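Local coordinates for protein fatty acid synthase 1, isoform A (Drosophila melanogaster, PDB 6FN6) that probably carries out the dehydration and reduction steps of fatty acid synthesis, being the modifying region of a multifunctional synthase, at residues A[650-655]-A[897-902]. Numbering follows the deposited sequence.
Sequences GRRVMA and RDEEAG
A single long salt bridge joins Arg652 to Glu899, with Arg652 NE 3.6 Å from Glu899 OE2. The carboxylate oxygen comes to the edge of the guanidinium, near its plane, and the two flat groups are almost coplanar, 13° apart. Their side chains meet at about a right angle. Glu899 reaches across fully extended, its CG anti to the backbone N (chi1 -178°), whereas Arg652 bends at chi3 (63°). The aliphatic part adds little: Arg652 CD lies 4.1 Å from Glu899 OE2, and the CA atoms of the two residues stay 10.0 Å apart.

Stronger polar bonds fix both ends elsewhere. Arg652 NH2 donates to the carbonyl oxygens of Pro677 and Trp680, and Glu899 OE1 accepts from the backbone N of Met682, so the ion pair bridges groups already held by the 677-682 region. Next to it, Glu900 forms a salt bridge with Arg646 and a hydrogen bond with Tyr607, tying the same loop to neighbouring strands.

This is a peripheral surface contact between the start of strand 652-656, in a mixed sheet, and the loop leaving strand 891-895; both lie in the substrate-binding, non-Rossmann portion of the enoylreductase, a medium-chain dehydrogenase/reductase fold.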
# COMPACT_ATOMS: atom_id res chain seq x y z
N GLY A 650 43.40 10.37 -24.46
CA GLY A 650 44.23 10.02 -23.32
C GLY A 650 43.95 10.80 -22.05
O GLY A 650 44.72 10.76 -21.10
N ARG A 651 42.83 11.52 -22.03
CA ARG A 651 42.41 12.27 -20.85
C ARG A 651 41.91 11.33 -19.75
O ARG A 651 41.28 10.31 -20.03
CB ARG A 651 41.32 13.27 -21.24
CG ARG A 651 41.85 14.44 -22.05
CD ARG A 651 40.73 15.35 -22.51
NE ARG A 651 39.95 14.70 -23.56
CZ ARG A 651 38.79 15.16 -24.04
NH1 ARG A 651 38.26 16.28 -23.55
NH2 ARG A 651 38.16 14.49 -25.00
N ARG A 652 42.17 11.69 -18.50
CA ARG A 652 41.70 10.91 -17.36
C ARG A 652 40.23 11.19 -17.10
O ARG A 652 39.85 12.32 -16.79
CB ARG A 652 42.54 11.22 -16.11
CG ARG A 652 43.81 10.37 -16.01
CD ARG A 652 44.84 10.94 -15.04
NE ARG A 652 44.36 10.99 -13.65
CZ ARG A 652 43.97 12.10 -13.02
NH1 ARG A 652 43.99 13.28 -13.62
NH2 ARG A 652 43.55 12.02 -11.76
N VAL A 653 39.40 10.15 -17.24
CA VAL A 653 37.95 10.32 -17.22
C VAL A 653 37.28 9.24 -16.39
O VAL A 653 37.76 8.11 -16.29
CB VAL A 653 37.39 10.32 -18.66
CG1 VAL A 653 35.87 10.51 -18.65
CG2 VAL A 653 38.06 11.39 -19.50
N MET A 654 36.15 9.61 -15.78
CA MET A 654 35.27 8.66 -15.11
C MET A 654 33.88 8.82 -15.72
O MET A 654 33.48 9.94 -16.05
CB MET A 654 35.23 8.90 -13.60
CG MET A 654 35.23 10.37 -13.23
SD MET A 654 35.02 10.65 -11.46
CE MET A 654 33.24 10.67 -11.35
N ALA A 655 33.16 7.72 -15.89
CA ALA A 655 31.89 7.77 -16.61
C ALA A 655 30.82 6.86 -16.01
O ALA A 655 31.10 6.02 -15.16
CB ALA A 655 32.12 7.39 -18.06
N ARG A 897 43.23 -2.44 -16.01
CA ARG A 897 44.56 -1.93 -16.33
C ARG A 897 45.15 -1.17 -15.15
O ARG A 897 44.44 -0.44 -14.46
CB ARG A 897 44.50 -1.02 -17.55
CG ARG A 897 43.98 -1.68 -18.81
CD ARG A 897 43.82 -0.66 -19.92
NE ARG A 897 45.09 -0.01 -20.25
CZ ARG A 897 45.84 -0.29 -21.30
NH1 ARG A 897 45.48 -1.22 -22.18
NH2 ARG A 897 46.97 0.37 -21.50
N ASP A 898 46.45 -1.34 -14.92
CA ASP A 898 47.17 -0.54 -13.94
C ASP A 898 47.34 0.88 -14.46
O ASP A 898 47.71 1.08 -15.61
CB ASP A 898 48.53 -1.16 -13.62
CG ASP A 898 48.43 -2.29 -12.62
OD1 ASP A 898 47.88 -2.06 -11.52
OD2 ASP A 898 48.89 -3.41 -12.93
N GLU A 899 47.06 1.87 -13.61
CA GLU A 899 47.15 3.26 -14.02
C GLU A 899 48.60 3.71 -14.18
O GLU A 899 49.45 3.43 -13.33
CB GLU A 899 46.43 4.16 -13.02
CG GLU A 899 46.42 5.63 -13.40
CD GLU A 899 45.68 6.50 -12.40
OE1 GLU A 899 45.15 5.94 -11.41
OE2 GLU A 899 45.62 7.73 -12.60
N GLU A 900 48.87 4.40 -15.28
CA GLU A 900 50.19 4.97 -15.55
C GLU A 900 50.59 5.95 -14.45
O GLU A 900 49.75 6.63 -13.86
CB GLU A 900 50.21 5.67 -16.91
CG GLU A 900 50.13 4.72 -18.09
CD GLU A 900 48.72 4.25 -18.38
OE1 GLU A 900 47.82 4.53 -17.57
OE2 GLU A 900 48.51 3.60 -19.43
N ALA A 901 51.89 6.03 -14.19
CA ALA A 901 52.40 6.81 -13.07
C ALA A 901 52.34 8.31 -13.37
O ALA A 901 52.46 8.74 -14.51
CB ALA A 901 53.83 6.40 -12.76
N GLY A 902 52.14 9.09 -12.31
CA GLY A 902 52.01 10.54 -12.42
C GLY A 902 50.57 11.03 -12.42
O GLY A 902 50.33 12.22 -12.20